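Local coordinates for AP endonuclease, family protein 2 (Mycobacterium smegmatis, PDB 5TNV), which binds a magnesium ion in a xylose isomerase-like TIM barrel and may act as an endonuclease, at residues T136-G141 and I188-E193; D122-I127 and V176-D181. All coordinates share one frame; numbering follows the deposited sequence.

Contact 1: residues T136-G141 and I188-E193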
loop_
_atom_site.group_PDB
_atom_site.type_symbol
_atom_site.label_atom_id
_atom_site.label_comp_id
_atom_site.label_asym_id
_atom_site.label_seq_id
_atom_site.Cartn_x
_atom_site.Cartn_y
_atom_site.Cartn_z
ATOM N N THR A 136 19.536 -10.424 -23.260
ATOM C CA THR A 136 20.494 -9.378 -23.662
ATOM C C THR A 136 21.389 -8.899 -22.530
ATOM O O THR A 136 22.282 -8.090 -22.770
ATOM C CB THR A 136 19.795 -8.166 -24.309
ATOM O OG1 THR A 136 18.924 -7.584 -23.326
ATOM C CG2 THR A 136 18.971 -8.594 -25.523
ATOM N N ILE A 137 21.176 -9.409 -21.299
ATOM C CA ILE A 137 21.924 -8.995 -20.134
ATOM C C ILE A 137 22.255 -10.191 -19.274
ATOM O O ILE A 137 21.370 -11.022 -19.007
ATOM C CB ILE A 137 21.116 -7.981 -19.281
ATOM C CG1 ILE A 137 20.923 -6.633 -19.967
ATOM C CG2 ILE A 137 21.711 -7.847 -17.847
ATOM C CD1 ILE A 137 22.237 -5.816 -20.052
ATOM N N VAL A 138 23.504 -10.244 -18.815
ATOM C CA VAL A 138 23.867 -11.024 -17.639
ATOM C C VAL A 138 24.256 -9.995 -16.567
ATOM O O VAL A 138 25.067 -9.087 -16.851
ATOM C CB VAL A 138 24.989 -12.026 -17.912
ATOM C CG1 VAL A 138 25.534 -12.669 -16.629
ATOM C CG2 VAL A 138 24.489 -13.071 -18.908
ATOM N N ASN A 139 23.693 -10.120 -15.378
ATOM C CA ASN A 139 23.887 -9.188 -14.283
ATOM C C ASN A 139 24.651 -9.873 -13.152
ATOM O O ASN A 139 24.342 -10.994 -12.760
ATOM C CB ASN A 139 22.501 -8.721 -13.799
ATOM C CG ASN A 139 22.476 -7.948 -12.518
ATOM O OD1 ASN A 139 22.532 -6.715 -12.531
ATOM N ND2 ASN A 139 22.404 -8.646 -11.397
ATOM N N THR A 140 25.646 -9.141 -12.625
ATOM C CA THR A 140 26.413 -9.575 -11.476
ATOM C C THR A 140 26.494 -8.443 -10.463
ATOM O O THR A 140 26.452 -7.266 -10.832
ATOM C CB THR A 140 27.804 -10.059 -11.951
ATOM O OG1 THR A 140 28.478 -10.739 -10.907
ATOM C CG2 THR A 140 28.686 -8.925 -12.434
ATOM N N GLY A 141 26.632 -8.789 -9.198
ATOM C CA GLY A 141 26.871 -7.807 -8.176
ATOM C C GLY A 141 27.831 -8.342 -7.129
ATOM O O GLY A 141 28.327 -9.460 -7.230
ATOM N N ILE A 188 25.856 -9.208 -26.304
ATOM C CA ILE A 188 25.060 -8.834 -25.151
ATOM C C ILE A 188 25.893 -7.925 -24.269
ATOM O O ILE A 188 27.001 -7.516 -24.626
ATOM C CB ILE A 188 24.549 -10.098 -24.415
ATOM C CG1 ILE A 188 25.637 -10.900 -23.734
ATOM C CG2 ILE A 188 23.712 -10.957 -25.327
ATOM C CD1 ILE A 188 25.136 -11.833 -22.646
ATOM N N GLN A 189 25.375 -7.576 -23.087
ATOM C CA GLN A 189 26.138 -6.777 -22.136
ATOM C C GLN A 189 26.088 -7.378 -20.744
ATOM O O GLN A 189 25.152 -8.144 -20.403
ATOM C CB GLN A 189 25.664 -5.329 -22.093
ATOM C CG GLN A 189 25.822 -4.602 -23.406
ATOM C CD GLN A 189 25.490 -3.114 -23.300
ATOM O OE1 GLN A 189 25.506 -2.521 -22.255
ATOM N NE2 GLN A 189 25.238 -2.520 -24.439
ATOM N N LEU A 190 27.093 -7.011 -19.946
ATOM C CA LEU A 190 27.147 -7.259 -18.509
ATOM C C LEU A 190 26.582 -6.051 -17.757
ATOM O O LEU A 190 26.893 -4.916 -18.157
ATOM C CB LEU A 190 28.591 -7.500 -18.097
ATOM C CG LEU A 190 28.801 -7.985 -16.649
ATOM C CD1 LEU A 190 28.402 -9.441 -16.543
ATOM C CD2 LEU A 190 30.241 -7.745 -16.262
ATOM N N SER A 191 25.828 -6.289 -16.711
ATOM C CA SER A 191 25.363 -5.224 -15.841
ATOM C C SER A 191 25.860 -5.489 -14.413
ATOM O O SER A 191 25.977 -6.638 -13.998
ATOM C CB SER A 191 23.849 -5.089 -15.863
ATOM O OG SER A 191 23.451 -3.837 -15.324
ATOM N N LEU A 192 26.136 -4.390 -13.705
ATOM C CA LEU A 192 26.638 -4.398 -12.345
ATOM C C LEU A 192 25.612 -3.836 -11.382
ATOM O O LEU A 192 25.238 -2.673 -11.447
ATOM C CB LEU A 192 27.913 -3.545 -12.229
ATOM C CG LEU A 192 29.011 -3.815 -13.272
ATOM C CD1 LEU A 192 30.164 -2.853 -13.041
ATOM C CD2 LEU A 192 29.461 -5.278 -13.210
ATOM N N GLU A 193 25.116 -4.714 -10.498
ATOM C CA GLU A 193 24.003 -4.381 -9.611
ATOM C C GLU A 193 24.460 -3.586 -8.396
ATOM O O GLU A 193 25.182 -4.100 -7.521
ATOM C CB GLU A 193 23.295 -5.683 -9.191
ATOM C CG GLU A 193 22.093 -5.459 -8.327
ATOM C CD GLU A 193 21.376 -6.771 -7.992
ATOM O OE1 GLU A 193 21.662 -7.801 -8.625
ATOM O OE2 GLU A 193 20.475 -6.735 -7.094
#
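Strands 137-141 and 189-193 pair side by side and in parallel in the wall of a TIM barrel, with Ile137 facing Gln189, Val138 facing Leu190, Asn139 facing Ser191 and Thr140 facing Leu192. Their axes approach to 4.6 Å and cross at -31°. Five backbone hydrogen bonds fix this register: the first runs from Gln189 N to Thr136 O (3.2 Å) and the last from Glu193 N to Thr140 O (2.9 Å). Between them, Val138 gives its N-H to Gln189 O and accepts from Ser191 N, while Thr140 N reaches Ser191 O; CA-H...O contacts, such as Leu190 CA to Val138 O, accompany the bonds.

Side chains alternate between the two faces. Val138, Thr140, Leu190 and Leu192 turn to the helix-covered side, where Thr140 CG2 and Leu192 CD2 lie alongside each other 3.8 Å apart. At the start of the pair, Ile188 CD1 meets Val138 CG2 at 4.0 Å, and helices 116-133 and 169-185 pack over this layer.

Among the side chains on the other face are Ile137, Asn139, Ser191 and Glu193. Asn139 ND2 donates to Glu193 OE1 at 3.0 Å (N-H...O 154°), meeting the carboxylate on its anti side and somewhat out of its plane, while OD1 of the same amide accepts from Asn221; the two bonds together fix the amide's rotation. Glu193 holds CG anti to its backbone N (chi1 -177°) and runs on extended, carrying OE2 to the magnesium ion that Asp223 and His252 also bind. Asn139 is thus a second-shell residue that probably helps to position the metal ligand. A carboxylate at the C-terminal end of a parallel strand fits the TIM barrel, whose active sites lie at that end; here it serves the magnesium site.

Contact 2: residues D122-I127 and V176-D181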
loop_
_atom_site.group_PDB
_atom_site.type_symbol
_atom_site.label_atom_id
_atom_site.label_comp_id
_atom_site.label_asym_id
_atom_site.label_seq_id
_atom_site.Cartn_x
_atom_site.Cartn_y
_atom_site.Cartn_z
ATOM N N ASP A 122 30.950 -19.579 -13.726
ATOM C CA ASP A 122 29.512 -19.645 -13.934
ATOM C C ASP A 122 29.007 -18.437 -14.686
ATOM O O ASP A 122 28.113 -18.560 -15.542
ATOM C CB ASP A 122 28.804 -19.847 -12.575
ATOM C CG ASP A 122 28.997 -21.215 -11.984
ATOM O OD1 ASP A 122 29.375 -22.153 -12.696
ATOM O OD2 ASP A 122 28.731 -21.335 -10.764
ATOM N N ALA A 123 29.529 -17.247 -14.407
ATOM C CA ALA A 123 29.144 -16.044 -15.144
ATOM C C ALA A 123 29.456 -16.213 -16.638
ATOM O O ALA A 123 28.636 -15.885 -17.493
ATOM C CB ALA A 123 29.787 -14.838 -14.552
ATOM N N HIS A 124 30.664 -16.726 -16.944
ATOM C CA HIS A 124 30.984 -16.999 -18.356
ATOM C C HIS A 124 30.015 -17.979 -18.992
ATOM O O HIS A 124 29.587 -17.802 -20.138
ATOM C CB HIS A 124 32.426 -17.507 -18.454
ATOM C CG HIS A 124 33.473 -16.473 -18.417
ATOM N ND1 HIS A 124 33.609 -15.536 -19.411
ATOM C CD2 HIS A 124 34.496 -16.285 -17.510
ATOM C CE1 HIS A 124 34.682 -14.793 -19.121
ATOM N NE2 HIS A 124 35.216 -15.232 -17.993
ATOM N N ARG A 125 29.657 -19.043 -18.240
ATOM C CA ARG A 125 28.686 -20.015 -18.769
ATOM C C ARG A 125 27.348 -19.334 -19.072
ATOM O O ARG A 125 26.711 -19.617 -20.106
ATOM C CB ARG A 125 28.525 -21.170 -17.825
ATOM C CG ARG A 125 29.650 -22.140 -17.762
ATOM C CD ARG A 125 29.405 -23.396 -16.945
ATOM N NE ARG A 125 28.346 -24.161 -17.559
ATOM C CZ ARG A 125 28.444 -24.947 -18.630
ATOM N NH1 ARG A 125 29.651 -25.054 -19.196
ATOM N NH2 ARG A 125 27.359 -25.587 -19.089
ATOM N N LEU A 126 26.904 -18.468 -18.163
ATOM C CA LEU A 126 25.638 -17.745 -18.374
ATOM C C LEU A 126 25.715 -16.802 -19.571
ATOM O O LEU A 126 24.730 -16.654 -20.306
ATOM C CB LEU A 126 25.214 -17.034 -17.113
ATOM C CG LEU A 126 24.881 -17.930 -15.926
ATOM C CD1 LEU A 126 24.617 -17.095 -14.681
ATOM C CD2 LEU A 126 23.664 -18.801 -16.203
ATOM N N ILE A 127 26.869 -16.179 -19.822
ATOM C CA ILE A 127 27.062 -15.360 -21.011
ATOM C C ILE A 127 26.944 -16.196 -22.272
ATOM O O ILE A 127 26.404 -15.696 -23.264
ATOM C CB ILE A 127 28.363 -14.559 -20.901
ATOM C CG1 ILE A 127 28.280 -13.501 -19.796
ATOM C CG2 ILE A 127 28.754 -13.952 -22.248
ATOM C CD1 ILE A 127 29.587 -12.832 -19.436
ATOM N N VAL A 176 35.435 -8.110 -14.003
ATOM C CA VAL A 176 34.351 -7.439 -14.732
ATOM C C VAL A 176 34.732 -7.241 -16.182
ATOM O O VAL A 176 33.922 -7.509 -17.067
ATOM C CB VAL A 176 33.963 -6.108 -14.028
ATOM C CG1 VAL A 176 33.119 -5.276 -14.958
ATOM C CG2 VAL A 176 33.198 -6.441 -12.732
ATOM N N ARG A 177 35.942 -6.727 -16.433
ATOM C CA ARG A 177 36.356 -6.532 -17.810
ATOM C C ARG A 177 36.415 -7.813 -18.607
ATOM O O ARG A 177 36.049 -7.879 -19.771
ATOM C CB ARG A 177 37.713 -5.825 -17.880
ATOM C CG ARG A 177 37.710 -4.371 -17.417
ATOM C CD ARG A 177 39.154 -3.880 -17.231
ATOM N NE ARG A 177 39.261 -2.506 -16.934
ATOM C CZ ARG A 177 40.362 -1.898 -16.557
ATOM N NH1 ARG A 177 41.480 -2.571 -16.387
ATOM N NH2 ARG A 177 40.258 -0.586 -16.334
ATOM N N GLU A 178 36.905 -8.864 -17.970
ATOM C CA GLU A 178 36.967 -10.182 -18.609
ATOM C C GLU A 178 35.580 -10.643 -19.019
ATOM O O GLU A 178 35.336 -11.148 -20.133
ATOM C CB GLU A 178 37.610 -11.183 -17.638
ATOM C CG GLU A 178 37.776 -12.577 -18.097
ATOM C CD GLU A 178 38.319 -13.499 -16.997
ATOM O OE1 GLU A 178 39.156 -13.027 -16.149
ATOM O OE2 GLU A 178 37.774 -14.617 -17.134
ATOM N N LEU A 179 34.597 -10.498 -18.107
ATOM C CA LEU A 179 33.220 -10.815 -18.456
ATOM C C LEU A 179 32.673 -9.919 -19.535
ATOM O O LEU A 179 31.984 -10.389 -20.457
ATOM C CB LEU A 179 32.330 -10.791 -17.191
ATOM C CG LEU A 179 32.632 -11.896 -16.167
ATOM C CD1 LEU A 179 31.836 -11.605 -14.873
ATOM C CD2 LEU A 179 32.298 -13.270 -16.707
ATOM N N GLY A 180 32.980 -8.626 -19.457
ATOM C CA GLY A 180 32.531 -7.724 -20.498
ATOM C C GLY A 180 33.061 -8.079 -21.890
ATOM O O GLY A 180 32.320 -7.958 -22.884
ATOM N N ASP A 181 34.329 -8.499 -21.998
ATOM C CA ASP A 181 34.844 -8.939 -23.295
ATOM C C ASP A 181 34.004 -10.067 -23.872
ATOM O O ASP A 181 33.671 -10.086 -25.074
ATOM C CB ASP A 181 36.303 -9.352 -23.208
ATOM C CG ASP A 181 37.306 -8.290 -22.914
ATOM O OD1 ASP A 181 37.004 -7.110 -23.131
ATOM O OD2 ASP A 181 38.414 -8.656 -22.490
#
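Helices 116-133 and 169-185 belong to the outer layer of the TIM barrel and pack side by side where Leu179 of one reaches Ala123, His124 and Ile127 of the other. The axes of the short segments run nearly parallel, 10.2 Å apart at closest approach and crossing at -19°, so side chains rather than backbones bridge the gap.

Leu179 is the residue that spans much of it. Its CD2 methyl sits over the centre of the His124 imidazole, 3.6 Å from the ring centroid and only 3° off the normal, a CH-pi contact. That same methyl lies 3.7 Å from Ala123 CB and 3.9 Å from Ile127 CD1, while Ile127 CD1 also approaches the carbonyl oxygen Leu179 O.

The ring's edge makes a polar link. His124 NE2 donates to Glu178 OE2 at 2.8 Å (N-H...O 159°), with the oxygen close to the ring plane; the carboxylate is met on its anti side and somewhat out of its plane. Glu178 delivers that oxygen through an extended chain with CG anti to the backbone N. The other ring nitrogen, His124 ND1, hydrogen-bonds His182 ND1, on the same helix as Glu178.

With a bond at each nitrogen and a methyl over one face, the imidazole is fixed in rotation, and the neighbouring carboxylate would probably favour the proton on NE2 and polarise the ring.

From the N terminus, the chain runs through helix 116-133, strand 137-141, then, after an intervening region with the short helix 148-152, helix 169-185 and strand 189-193, so that the segments of the two contacts alternate: helix meets helix in contact 2, strand meets strand in contact 1, and the two loops they close cross rather than nest. Contact 2 closes a loop from 122-127 to 176-181, contact 1 one from 136-141 to 188-193. The two layers touch: Leu190 CD2 lies 3.8 Å from Leu179 CB, and Val138 CG2 lies 3.9 Å from Ile127 CG1. The two neighbouring strands and the helices that precede them are thus joined both in the barrel wall and in its outer layer.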